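Local structure of probable FAD-dependent oxidoreductase PA4991 (5EZ7) at residues Q4-D9 with D193-R198; Y31-V36 with G169-A174. The protein binds one FAD per subunit and probably works as an FAD-dependent oxidoreductase of the DAO family, with a physiological substrate that is still unknown. One frame throughout, in Å; residues are numbered along the deposited sequence.

Contact 1: residues Q4-D9 with D193-R198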
loop_
_atom_site.group_PDB
_atom_site.type_symbol
_atom_site.label_atom_id
_atom_site.label_comp_id
_atom_site.label_asym_id
_atom_site.label_seq_id
_atom_site.Cartn_x
_atom_site.Cartn_y
_atom_site.Cartn_z
ATOM N N GLN A 4 18.335 -23.887 -11.215
ATOM C CA GLN A 4 18.077 -24.866 -10.140
ATOM C C GLN A 4 16.599 -24.850 -9.738
ATOM O O GLN A 4 16.051 -23.781 -9.382
ATOM C CB GLN A 4 18.955 -24.529 -8.933
ATOM C CG GLN A 4 18.986 -25.554 -7.806
ATOM C CD GLN A 4 19.886 -25.093 -6.648
ATOM O OE1 GLN A 4 20.982 -24.558 -6.854
ATOM N NE2 GLN A 4 19.409 -25.271 -5.427
ATOM N N ALA A 5 15.943 -25.999 -9.814
ATOM C CA ALA A 5 14.518 -26.043 -9.487
ATOM C C ALA A 5 14.275 -25.741 -8.007
ATOM O O ALA A 5 15.116 -26.044 -7.171
ATOM C CB ALA A 5 13.931 -27.391 -9.848
ATOM N N LEU A 6 13.137 -25.134 -7.691
ATOM C CA LEU A 6 12.821 -24.793 -6.316
ATOM C C LEU A 6 11.536 -25.447 -5.860
ATOM O O LEU A 6 10.693 -25.808 -6.661
ATOM C CB LEU A 6 12.670 -23.287 -6.130
ATOM C CG LEU A 6 13.795 -22.338 -6.579
ATOM C CD1 LEU A 6 13.490 -20.918 -6.104
ATOM C CD2 LEU A 6 15.167 -22.764 -6.080
ATOM N N SER A 7 11.395 -25.521 -4.545
ATOM C CA SER A 7 10.275 -26.156 -3.880
ATOM C C SER A 7 9.996 -25.330 -2.611
ATOM O O SER A 7 10.932 -25.055 -1.865
ATOM C CB SER A 7 10.709 -27.597 -3.574
ATOM O OG SER A 7 9.895 -28.242 -2.647
ATOM N N THR A 8 8.761 -24.863 -2.420
ATOM C CA THR A 8 8.325 -24.231 -1.165
ATOM C C THR A 8 6.884 -24.602 -0.857
ATOM O O THR A 8 6.279 -25.420 -1.557
ATOM C CB THR A 8 8.394 -22.653 -1.167
ATOM O OG1 THR A 8 7.819 -22.120 -2.383
ATOM C CG2 THR A 8 9.810 -22.179 -0.893
ATOM N N ASP A 9 6.344 -23.966 0.190
ATOM C CA ASP A 9 4.963 -24.097 0.550
ATOM C C ASP A 9 4.091 -23.120 -0.198
ATOM O O ASP A 9 3.151 -23.561 -0.826
ATOM C CB ASP A 9 4.789 -23.955 2.066
ATOM C CG ASP A 9 5.592 -25.028 2.856
ATOM O OD1 ASP A 9 5.607 -26.231 2.452
ATOM O OD2 ASP A 9 6.220 -24.631 3.861
ATOM N N ASP A 193 11.254 -17.202 -15.378
ATOM C CA ASP A 193 12.462 -17.096 -16.191
ATOM C C ASP A 193 13.066 -18.458 -16.432
ATOM O O ASP A 193 14.264 -18.660 -16.257
ATOM C CB ASP A 193 13.483 -16.156 -15.529
ATOM C CG ASP A 193 12.890 -14.771 -15.205
ATOM O OD1 ASP A 193 11.975 -14.300 -15.913
ATOM O OD2 ASP A 193 13.320 -14.143 -14.229
ATOM N N GLY A 194 12.218 -19.410 -16.799
ATOM C CA GLY A 194 12.653 -20.788 -17.072
ATOM C C GLY A 194 13.001 -21.633 -15.855
ATOM O O GLY A 194 13.516 -22.721 -16.016
ATOM N N ARG A 195 12.725 -21.129 -14.645
ATOM C CA ARG A 195 12.985 -21.846 -13.392
ATOM C C ARG A 195 11.705 -22.435 -12.808
ATOM O O ARG A 195 10.753 -21.724 -12.539
ATOM C CB ARG A 195 13.591 -20.908 -12.351
ATOM C CG ARG A 195 14.040 -21.669 -11.126
ATOM C CD ARG A 195 14.292 -20.755 -9.961
ATOM N NE ARG A 195 15.337 -19.775 -10.236
ATOM C CZ ARG A 195 16.626 -19.863 -9.904
ATOM N NH1 ARG A 195 17.154 -20.930 -9.292
ATOM N NH2 ARG A 195 17.426 -18.862 -10.221
ATOM N N GLU A 196 11.720 -23.724 -12.541
ATOM C CA GLU A 196 10.516 -24.400 -12.098
ATOM C C GLU A 196 10.481 -24.306 -10.580
ATOM O O GLU A 196 11.492 -24.504 -9.927
ATOM C CB GLU A 196 10.388 -25.796 -12.727
ATOM C CG GLU A 196 10.854 -26.991 -11.934
ATOM C CD GLU A 196 10.971 -28.247 -12.820
ATOM O OE1 GLU A 196 9.933 -28.692 -13.373
ATOM O OE2 GLU A 196 12.118 -28.760 -13.000
ATOM N N ILE A 197 9.345 -23.840 -10.057
ATOM C CA ILE A 197 9.150 -23.598 -8.631
ATOM C C ILE A 197 7.855 -24.256 -8.188
ATOM O O ILE A 197 6.795 -23.772 -8.503
ATOM C CB ILE A 197 9.018 -22.092 -8.333
ATOM C CG1 ILE A 197 10.267 -21.344 -8.855
ATOM C CG2 ILE A 197 8.773 -21.859 -6.827
ATOM C CD1 ILE A 197 10.278 -19.856 -8.544
ATOM N N ARG A 198 7.956 -25.311 -7.410
ATOM C CA ARG A 198 6.784 -26.078 -7.014
ATOM C C ARG A 198 6.249 -25.555 -5.694
ATOM O O ARG A 198 7.033 -25.182 -4.825
ATOM C CB ARG A 198 7.145 -27.572 -6.905
ATOM C CG ARG A 198 7.512 -28.176 -8.255
ATOM C CD ARG A 198 7.724 -29.703 -8.263
ATOM N NE ARG A 198 6.894 -30.290 -9.328
ATOM C CZ ARG A 198 7.125 -30.161 -10.641
ATOM N NH1 ARG A 198 8.198 -29.505 -11.098
ATOM N NH2 ARG A 198 6.277 -30.694 -11.515
#

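Contact 2: residues Y31-V36 with G169-A174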
loop_
_atom_site.group_PDB
_atom_site.type_symbol
_atom_site.label_atom_id
_atom_site.label_comp_id
_atom_site.label_asym_id
_atom_site.label_seq_id
_atom_site.Cartn_x
_atom_site.Cartn_y
_atom_site.Cartn_z
ATOM N N TYR A 31 6.045 -21.251 7.552
ATOM C CA TYR A 31 5.944 -21.699 6.152
ATOM C C TYR A 31 7.184 -21.277 5.413
ATOM O O TYR A 31 7.742 -20.216 5.687
ATOM C CB TYR A 31 4.764 -21.062 5.440
ATOM C CG TYR A 31 3.462 -21.615 5.853
ATOM C CD1 TYR A 31 2.883 -21.262 7.060
ATOM C CD2 TYR A 31 2.799 -22.524 5.046
ATOM C CE1 TYR A 31 1.641 -21.772 7.443
ATOM C CE2 TYR A 31 1.570 -23.056 5.413
ATOM C CZ TYR A 31 0.997 -22.685 6.612
ATOM O OH TYR A 31 -0.202 -23.231 6.970
ATOM N N ALA A 32 7.590 -22.076 4.443
ATOM C CA ALA A 32 8.633 -21.665 3.529
ATOM C C ALA A 32 7.950 -20.963 2.341
ATOM O O ALA A 32 6.895 -21.394 1.882
ATOM C CB ALA A 32 9.415 -22.895 3.071
ATOM N N THR A 33 8.548 -19.897 1.845
ATOM C CA THR A 33 7.969 -19.081 0.778
ATOM C C THR A 33 8.999 -18.636 -0.247
ATOM O O THR A 33 10.197 -18.585 0.038
ATOM C CB THR A 33 7.339 -17.795 1.339
ATOM O OG1 THR A 33 8.352 -16.981 1.967
ATOM C CG2 THR A 33 6.270 -18.095 2.309
ATOM N N VAL A 34 8.518 -18.341 -1.447
ATOM C CA VAL A 34 9.226 -17.529 -2.419
ATOM C C VAL A 34 8.303 -16.378 -2.811
ATOM O O VAL A 34 7.098 -16.610 -3.043
ATOM C CB VAL A 34 9.576 -18.362 -3.667
ATOM C CG1 VAL A 34 10.094 -17.494 -4.806
ATOM C CG2 VAL A 34 10.637 -19.413 -3.315
ATOM N N LEU A 35 8.854 -15.161 -2.905
ATOM C CA LEU A 35 8.091 -13.995 -3.348
ATOM C C LEU A 35 8.752 -13.434 -4.580
ATOM O O LEU A 35 9.916 -13.024 -4.548
ATOM C CB LEU A 35 8.017 -12.934 -2.262
ATOM C CG LEU A 35 7.025 -11.781 -2.502
ATOM C CD1 LEU A 35 6.721 -11.015 -1.207
ATOM C CD2 LEU A 35 7.504 -10.791 -3.561
ATOM N N VAL A 36 7.963 -13.358 -5.642
ATOM C CA VAL A 36 8.445 -13.039 -6.968
ATOM C C VAL A 36 7.954 -11.657 -7.303
ATOM O O VAL A 36 6.756 -11.401 -7.194
ATOM C CB VAL A 36 7.901 -14.041 -8.025
ATOM C CG1 VAL A 36 8.372 -13.656 -9.425
ATOM C CG2 VAL A 36 8.391 -15.442 -7.708
ATOM N N GLY A 169 13.656 -12.239 4.361
ATOM C CA GLY A 169 14.914 -13.010 4.325
ATOM C C GLY A 169 15.316 -13.384 2.891
ATOM O O GLY A 169 15.337 -12.530 1.991
ATOM N N ASP A 170 15.548 -14.678 2.675
ATOM C CA ASP A 170 15.993 -15.216 1.375
ATOM C C ASP A 170 14.857 -15.570 0.413
ATOM O O ASP A 170 15.119 -16.060 -0.695
ATOM C CB ASP A 170 16.861 -16.461 1.593
ATOM C CG ASP A 170 16.177 -17.492 2.473
ATOM O OD1 ASP A 170 15.663 -17.050 3.535
ATOM O OD2 ASP A 170 16.159 -18.707 2.141
ATOM N N SER A 171 13.612 -15.309 0.801
ATOM C CA SER A 171 12.470 -15.649 -0.052
ATOM C C SER A 171 12.361 -14.787 -1.320
ATOM O O SER A 171 11.658 -15.162 -2.253
ATOM C CB SER A 171 11.143 -15.602 0.746
ATOM O OG SER A 171 10.811 -14.313 1.233
ATOM N N LEU A 172 13.051 -13.646 -1.359
ATOM C CA LEU A 172 12.820 -12.668 -2.411
ATOM C C LEU A 172 13.466 -12.990 -3.746
ATOM O O LEU A 172 14.686 -13.160 -3.828
ATOM C CB LEU A 172 13.312 -11.311 -1.967
ATOM C CG LEU A 172 12.632 -10.704 -0.765
ATOM C CD1 LEU A 172 13.328 -9.371 -0.480
ATOM C CD2 LEU A 172 11.147 -10.536 -1.002
ATOM N N LEU A 173 12.658 -12.981 -4.803
ATOM C CA LEU A 173 13.129 -13.298 -6.125
ATOM C C LEU A 173 12.672 -12.276 -7.173
ATOM O O LEU A 173 11.472 -12.104 -7.423
ATOM C CB LEU A 173 12.640 -14.687 -6.514
ATOM C CG LEU A 173 12.954 -15.121 -7.950
ATOM C CD1 LEU A 173 14.440 -15.220 -8.259
ATOM C CD2 LEU A 173 12.279 -16.445 -8.173
ATOM N N ALA A 174 13.650 -11.637 -7.809
ATOM C CA ALA A 174 13.428 -10.932 -9.063
ATOM C C ALA A 174 13.137 -11.924 -10.182
ATOM O O ALA A 174 14.003 -12.689 -10.552
ATOM C CB ALA A 174 14.648 -10.066 -9.440
#

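Contact 1: residues Q4-D9 with D193-R198
The guanidinium of R195 meets the carbonyl oxygen of Q4 at its edge: NH1 donates to Q4 O over 3.1 Å, arriving in the carbonyl plane on a lone pair, with the oxygen lying 21° out of the guanidinium plane. CD2 of L6 approaches the same group obliquely. A bend at chi3 (-61°) turns the guanidinium toward Q4 O, while the aliphatic CD of R195 packs 3.8 Å from CG of L6. The second guanidinium, that of R198, has the carboxyl carbon of E196 at its edge and in plane; R198 NH1 and E196 OE1 form a salt bridge whose hydrogen bond is weak. E196 also lays its CG against CB of A5 at 3.7 Å. The main chains pair in parallel. L6 N donates to E196 O (2.8 Å), R198 N to L6 O (2.9 Å) and T8 N to R198 O (3.0 Å), adding strand 6-7 as an outermost strand of a small mixed sheet. L6 and I197 lie side by side on one face, CB to CG1 4.1 Å; S7 and R198 occupy the other, where S7 OG bonds to H371. T8 OG1 is buried with no polar partner in the model. Main-chain bonds thus carry most of the join, and the R195 bond extends the polar contact two residues ahead of L6, to Q4.

Contact 2: residues Y31-V36 with G169-A174
Strand 33-37 belongs to the parallel core of the dinucleotide-binding, Rossmann-type domain, and contact 2 is where strand 172-174 joins it as an outermost strand. L35 pairs with strand 172-174 through both of its main-chain polar atoms: its N donates to S171 O at 2.9 Å, from 42° above the carbonyl plane, and its O accepts from L173 N at 2.8 Å, nearly along the C=O axis. The two short strands run 34° apart. CA of V36 adds a C-H...O contact to L173 O. The parallel sheet is that of a Rossmann-type fold: on its other side strand 33-37 bonds through V34 and V36 to strand 10-13. V36 also touches the FAD. On one face L173, with CG anti to the backbone N (chi1 175°), brings CD2 to 4.0 Å from CG2 of V36, the two side chains lying alongside, and to 4.1 Å from CG1 of V34, which it meets at a slant. On the other face CD2 of L172 reaches CB of L35, while L35 also packs on L20 and N23 of helix 17-28. Before the first bridged pair, L35 with L172, CB of S171 sits 3.3 Å from OG1 of T33. Neither hydroxyl spends its bonds on the other: T33 OG1 pairs with N23 OD1, and S171 OG with A168 O and N23 ND2.

Two parallel strand pairings, formed in different sheets, meet here through the chain that leads from strand 6-7 into strand 10-13. The centres of contact 1 and contact 2 are 11 Å apart, and along the chain the second is nested within the loop closed by the first. They touch directly: D9 OD2 lies 3.0 Å from A32 N, a probable hydrogen bond, and CB of T8 packs 3.6 Å from A32 O. Their relation to the cofactor differs. The side chain of V36 in contact 2 is about 5 Å from the FAD, whereas that of I197 in contact 1 is about 11 Å away and about 12 Å from the side chain of E37, an FAD-binding residue.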